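Long-range contacts in phosphoinositol-specific phospholipase C (Pseudomonas sp., PDB 5FYP), which probably cleaves the phosphodiester bond of phosphatidylinositol lipids in a calcium-dependent reaction, releasing diacylglycerol and a phosphorylated inositol headgroup: residues W66-H70 with G79-N83; L94-N99 with L139-F144. All coordinates share one frame; numbering follows the deposited sequence.

Interaction 1: residues W66-H70 with G79-N83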
loop_
_atom_site.group_PDB
_atom_site.type_symbol
_atom_site.label_atom_id
_atom_site.label_comp_id
_atom_site.label_asym_id
_atom_site.label_seq_id
_atom_site.Cartn_x
_atom_site.Cartn_y
_atom_site.Cartn_z
ATOM N N TRP A 66 -17.420 1.442 2.550
ATOM C CA TRP A 66 -17.054 0.992 1.205
ATOM C C TRP A 66 -17.156 -0.533 1.161
ATOM O O TRP A 66 -17.001 -1.191 2.185
ATOM C CB TRP A 66 -15.636 1.423 0.808
ATOM C CG TRP A 66 -15.456 2.928 0.593
ATOM C CD1 TRP A 66 -15.420 3.549 -0.624
ATOM C CD2 TRP A 66 -15.235 3.954 1.579
ATOM N NE1 TRP A 66 -15.186 4.881 -0.453
ATOM C CE2 TRP A 66 -15.067 5.163 0.883
ATOM C CE3 TRP A 66 -15.178 3.965 2.975
ATOM C CZ2 TRP A 66 -14.847 6.358 1.536
ATOM C CZ3 TRP A 66 -14.958 5.171 3.626
ATOM C CH2 TRP A 66 -14.805 6.338 2.908
ATOM N N PHE A 67 -17.373 -1.064 -0.047
ATOM C CA PHE A 67 -17.447 -2.502 -0.301
ATOM C C PHE A 67 -16.082 -3.011 -0.740
ATOM O O PHE A 67 -15.278 -2.241 -1.291
ATOM C CB PHE A 67 -18.425 -2.792 -1.419
ATOM C CG PHE A 67 -19.836 -2.411 -1.131
ATOM C CD1 PHE A 67 -20.300 -1.125 -1.424
ATOM C CD2 PHE A 67 -20.741 -3.324 -0.606
ATOM C CE1 PHE A 67 -21.620 -0.772 -1.191
ATOM C CE2 PHE A 67 -22.058 -2.986 -0.365
ATOM C CZ PHE A 67 -22.503 -1.723 -0.670
ATOM N N VAL A 68 -15.848 -4.316 -0.585
ATOM C CA VAL A 68 -14.631 -4.955 -1.092
ATOM C C VAL A 68 -15.040 -6.111 -1.998
ATOM O O VAL A 68 -15.682 -7.069 -1.557
ATOM C CB VAL A 68 -13.699 -5.411 0.032
ATOM C CG1 VAL A 68 -12.577 -6.296 -0.483
ATOM C CG2 VAL A 68 -13.136 -4.210 0.779
ATOM N N ARG A 69 -14.612 -6.008 -3.258
ATOM C CA ARG A 69 -14.861 -7.019 -4.291
ATOM C C ARG A 69 -13.984 -6.698 -5.489
ATOM O O ARG A 69 -13.455 -5.573 -5.593
ATOM C CB ARG A 69 -16.323 -7.043 -4.730
ATOM C CG ARG A 69 -16.768 -5.774 -5.443
ATOM C CD ARG A 69 -18.196 -5.909 -5.941
ATOM N NE ARG A 69 -18.632 -4.700 -6.654
ATOM C CZ ARG A 69 -19.050 -3.596 -6.065
ATOM N NH1 ARG A 69 -19.224 -3.547 -4.749
ATOM N NH2 ARG A 69 -19.298 -2.501 -6.810
ATOM N N HIS A 70 -13.902 -7.640 -6.421
ATOM C CA HIS A 70 -13.105 -7.426 -7.609
ATOM C C HIS A 70 -13.862 -6.718 -8.738
ATOM O O HIS A 70 -13.358 -5.752 -9.306
ATOM C CB HIS A 70 -12.549 -8.749 -8.107
ATOM C CG HIS A 70 -11.570 -8.617 -9.238
ATOM N ND1 HIS A 70 -11.818 -9.093 -10.493
ATOM C CD2 HIS A 70 -10.384 -7.986 -9.318
ATOM C CE1 HIS A 70 -10.796 -8.834 -11.286
ATOM N NE2 HIS A 70 -9.917 -8.149 -10.601
ATOM N N GLY A 79 -21.631 -6.149 -4.338
ATOM C CA GLY A 79 -21.614 -6.022 -2.891
ATOM C C GLY A 79 -20.238 -6.352 -2.402
ATOM O O GLY A 79 -19.278 -5.794 -2.894
ATOM N N ASN A 80 -20.190 -7.229 -1.404
ATOM C CA ASN A 80 -18.932 -7.713 -0.881
ATOM C C ASN A 80 -18.710 -9.106 -1.393
ATOM O O ASN A 80 -19.585 -9.967 -1.314
ATOM C CB ASN A 80 -18.925 -7.704 0.629
ATOM C CG ASN A 80 -19.060 -6.312 1.179
ATOM O OD1 ASN A 80 -18.292 -5.398 0.795
ATOM N ND2 ASN A 80 -20.008 -6.116 2.112
ATOM N N ASP A 81 -17.531 -9.340 -1.948
ATOM C CA ASP A 81 -17.137 -10.659 -2.457
ATOM C C ASP A 81 -15.674 -10.834 -2.098
ATOM O O ASP A 81 -14.788 -10.345 -2.811
ATOM C CB ASP A 81 -17.402 -10.751 -3.940
ATOM C CG ASP A 81 -17.122 -12.108 -4.513
ATOM O OD1 ASP A 81 -16.557 -12.962 -3.818
ATOM O OD2 ASP A 81 -17.475 -12.300 -5.695
ATOM N N ASN A 82 -15.428 -11.391 -0.917
ATOM C CA ASN A 82 -14.088 -11.418 -0.363
ATOM C C ASN A 82 -14.024 -12.431 0.771
ATOM O O ASN A 82 -15.042 -12.983 1.180
ATOM C CB ASN A 82 -13.663 -10.007 0.109
ATOM C CG ASN A 82 -14.494 -9.518 1.268
ATOM O OD1 ASN A 82 -14.494 -10.115 2.347
ATOM N ND2 ASN A 82 -15.242 -8.440 1.053
ATOM N N ASN A 83 -12.811 -12.616 1.276
ATOM C CA ASN A 83 -12.495 -13.604 2.319
ATOM C C ASN A 83 -12.295 -12.978 3.698
ATOM O O ASN A 83 -11.728 -13.614 4.582
ATOM C CB ASN A 83 -11.279 -14.418 1.889
ATOM C CG ASN A 83 -10.080 -13.549 1.636
ATOM O OD1 ASN A 83 -10.035 -12.410 2.093
ATOM N ND2 ASN A 83 -9.084 -14.101 0.971
HETATM O O HOH W 1 -14.344 -10.297 -5.527
#

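Interaction 2: residues L94-N99 with L139-F144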
loop_
_atom_site.group_PDB
_atom_site.type_symbol
_atom_site.label_atom_id
_atom_site.label_comp_id
_atom_site.label_asym_id
_atom_site.label_seq_id
_atom_site.Cartn_x
_atom_site.Cartn_y
_atom_site.Cartn_z
ATOM N N LEU A 94 -15.260 -2.997 3.677
ATOM C CA LEU A 94 -13.913 -2.502 3.834
ATOM C C LEU A 94 -13.506 -2.440 5.283
ATOM O O LEU A 94 -12.428 -2.900 5.687
ATOM C CB LEU A 94 -13.729 -1.144 3.166
ATOM C CG LEU A 94 -12.346 -0.520 3.341
ATOM C CD1 LEU A 94 -11.245 -1.375 2.761
ATOM C CD2 LEU A 94 -12.290 0.871 2.739
ATOM N N GLU A 95 -14.380 -1.869 6.107
ATOM C CA GLU A 95 -14.071 -1.748 7.539
ATOM C C GLU A 95 -13.792 -3.106 8.163
ATOM O O GLU A 95 -12.876 -3.263 8.978
ATOM C CB GLU A 95 -15.204 -1.016 8.269
ATOM C CG GLU A 95 -14.970 -0.883 9.757
ATOM C CD GLU A 95 -15.920 0.080 10.439
ATOM O OE1 GLU A 95 -16.650 0.825 9.770
ATOM O OE2 GLU A 95 -15.909 0.129 11.679
ATOM N N ALA A 96 -14.583 -4.104 7.781
ATOM C CA ALA A 96 -14.369 -5.456 8.318
ATOM C C ALA A 96 -12.988 -6.016 7.921
ATOM O O ALA A 96 -12.263 -6.608 8.733
ATOM C CB ALA A 96 -15.447 -6.387 7.844
ATOM N N CYS A 97 -12.633 -5.830 6.660
ATOM C CA CYS A 97 -11.330 -6.268 6.171
ATOM C C CYS A 97 -10.185 -5.566 6.910
ATOM O O CYS A 97 -9.196 -6.190 7.293
ATOM C CB CYS A 97 -11.184 -6.059 4.668
ATOM S SG CYS A 97 -12.305 -7.031 3.634
ATOM N N LEU A 98 -10.333 -4.263 7.087
ATOM C CA LEU A 98 -9.335 -3.511 7.834
ATOM C C LEU A 98 -9.228 -4.016 9.283
ATOM O O LEU A 98 -8.124 -4.142 9.826
ATOM C CB LEU A 98 -9.645 -2.020 7.804
ATOM C CG LEU A 98 -9.633 -1.364 6.429
ATOM C CD1 LEU A 98 -9.964 0.110 6.577
ATOM C CD2 LEU A 98 -8.315 -1.525 5.708
ATOM N N ASN A 99 -10.363 -4.309 9.903
ATOM C CA ASN A 99 -10.348 -4.859 11.258
ATOM C C ASN A 99 -9.689 -6.221 11.366
ATOM O O ASN A 99 -9.038 -6.503 12.377
ATOM C CB ASN A 99 -11.748 -4.893 11.840
ATOM C CG ASN A 99 -12.077 -3.606 12.564
ATOM O OD1 ASN A 99 -11.294 -3.127 13.399
ATOM N ND2 ASN A 99 -13.234 -3.070 12.294
ATOM N N LEU A 139 -12.171 6.890 8.624
ATOM C CA LEU A 139 -12.371 5.447 8.759
ATOM C C LEU A 139 -11.055 4.755 9.124
ATOM O O LEU A 139 -11.017 3.980 10.071
ATOM C CB LEU A 139 -12.924 4.840 7.466
ATOM C CG LEU A 139 -12.895 3.314 7.393
ATOM C CD1 LEU A 139 -13.742 2.713 8.498
ATOM C CD2 LEU A 139 -13.372 2.812 6.044
ATOM N N VAL A 140 -10.008 4.994 8.336
ATOM C CA VAL A 140 -8.799 4.224 8.577
ATOM C C VAL A 140 -8.178 4.575 9.943
ATOM O O VAL A 140 -7.618 3.715 10.601
ATOM C CB VAL A 140 -7.792 4.308 7.417
ATOM C CG1 VAL A 140 -8.455 3.811 6.112
ATOM C CG2 VAL A 140 -7.200 5.685 7.225
ATOM N N ALA A 141 -8.307 5.832 10.340
ATOM C CA ALA A 141 -7.808 6.258 11.652
ATOM C C ALA A 141 -8.627 5.638 12.787
ATOM O O ALA A 141 -8.087 5.244 13.794
ATOM C CB ALA A 141 -7.812 7.776 11.765
ATOM N N ARG A 142 -9.927 5.558 12.593
ATOM C CA ARG A 142 -10.807 4.937 13.603
ATOM C C ARG A 142 -10.485 3.459 13.796
ATOM O O ARG A 142 -10.445 2.960 14.908
ATOM C CB ARG A 142 -12.267 5.121 13.222
ATOM C CG ARG A 142 -13.234 4.553 14.225
ATOM C CD ARG A 142 -14.635 5.121 13.986
ATOM N NE ARG A 142 -15.110 4.867 12.625
ATOM C CZ ARG A 142 -15.505 3.677 12.172
ATOM N NH1 ARG A 142 -15.490 2.612 12.952
ATOM N NH2 ARG A 142 -15.913 3.558 10.916
ATOM N N VAL A 143 -10.213 2.763 12.695
ATOM C CA VAL A 143 -9.868 1.351 12.788
ATOM C C VAL A 143 -8.476 1.155 13.395
ATOM O O VAL A 143 -8.314 0.415 14.363
ATOM C CB VAL A 143 -9.929 0.667 11.411
ATOM C CG1 VAL A 143 -9.375 -0.751 11.475
ATOM C CG2 VAL A 143 -11.357 0.633 10.903
ATOM N N PHE A 144 -7.468 1.828 12.851
ATOM C CA PHE A 144 -6.078 1.532 13.202
ATOM C C PHE A 144 -5.495 2.347 14.336
ATOM O O PHE A 144 -4.515 1.914 14.932
ATOM C CB PHE A 144 -5.176 1.663 11.971
ATOM C CG PHE A 144 -5.444 0.603 10.932
ATOM C CD1 PHE A 144 -5.068 -0.705 11.179
ATOM C CD2 PHE A 144 -6.061 0.900 9.737
ATOM C CE1 PHE A 144 -5.309 -1.708 10.268
ATOM C CE2 PHE A 144 -6.316 -0.096 8.814
ATOM C CZ PHE A 144 -5.955 -1.408 9.066
HETATM O O HOH W 2 -10.545 -1.042 15.415
#

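Interaction 1: residues W66-H70 with G79-N83
Val68 meets the loop residues Asn80, Asp81 and Asn82 through both of its backbone polar atoms. Its N-H goes to a side chain: Val68 N donates to Asn80 OD1 over 3.0 Å, in the plane of the amide carbonyl, so the asparagine stands in for the backbone acceptor that a neighbouring strand would offer. Its carbonyl takes two donors. Asp81 N reaches Val68 O at 3.0 Å, lying in the carbonyl plane, while Asn82 ND2, also 3.0 Å from Val68 O, comes in tilted 32° out of that plane. The same Asn82 amide nitrogen also donates to Asn92 O, and its OD1 accepts from Cys84 N, so both ends of the group are spoken for. In Arg69, CG sits between the backbone N and the carbonyl carbon (chi1 66°), which turns the chain along the loop; extended from there to NE, it brings NH1 to 2.9 Å from Gly79 O, on a lone pair and at the guanidinium edge. NH2 of the same group serves Gln54 O and Pro72 O, and Trp52 makes a cation-pi contact with Arg69. Beside this, Asn80 OD1 lies at the edge of the Phe67 ring, 3.5 Å from CD2. Water 1 closes the far end, giving a hydrogen to Asp81 O and accepting from His70 N, 2.8 Å from each. Strand 67-68, outermost in its sheet beside strand 46-52, is thus flanked by an irregular loop. Three of the four direct bonds use a side chain; strand-like backbone pairing is confined to Asp81 N with Val68 O.

Interaction 2: residues L94-N99 with L139-F144
Glu95 and Arg142 both start with CG anti to the backbone N; the glutamate then stays extended, while the arginine bends at chi3 (57°), and their charged ends meet. They bridge two helices of the TIM-barrel-like phospholipase fold, 94-107 and 133-144, whose segments here run in roughly the same direction, 9.9 Å apart at closest approach and crossing at -36°. The result is a bidentate, end-on salt bridge: Arg142 NH2 donates to Glu95 OE1 at 3.1 Å and NH1 to OE2 at 2.8 Å. Both oxygens lie close to the guanidinium plane but are met from above the carboxylate plane, the two flat groups being turned 58° apart. Deeper in, Leu98 is a knob in a hole formed by Leu139, Val140, Val143 and Phe144. Its CD1 branch reaches Val140 CG1 at 4.0 Å, whereas CD2 comes to the edge of the Phe144 ring, whose face lies under Val143 CG1. Leu94 CD2 extends the apolar seam to Leu139 CD2. The inner side of this seam rests on the sheet, with Leu98 and Leu94 touching Leu49 and Phe144 touching Val184 and Leu186. At the other end polar atoms return: Asn99 OD1 touches Val143 CG1 at 3.6 Å, and water 2 gives one hydrogen to that oxygen, 3.0 Å away, and the other to Val143 O at 2.9 Å.

Interactions 1 and 2 follow one another along the chain, their centres 14 Å apart, and they touch where strand 67-68 passes the start of helix 94-107. Trp66 O and Leu94 N, 2.9 Å apart, probably form a hydrogen bond, Val68 CG2 packs on Leu94 CA at 3.6 Å, and Trp66 CZ3 reaches Leu139 CD2 at 3.7 Å, so the tryptophan meets both helices of interaction 2. The Cys84-Cys97 disulfide ties the chain just after 79-83 to helix 94-107. The calcium ion, bound by Asn27, Glu48, Asp50 and Asp119, lies about 9 Å from the Val68 side chain and about 12 Å from that of Leu94; neither contact supplies a ligand.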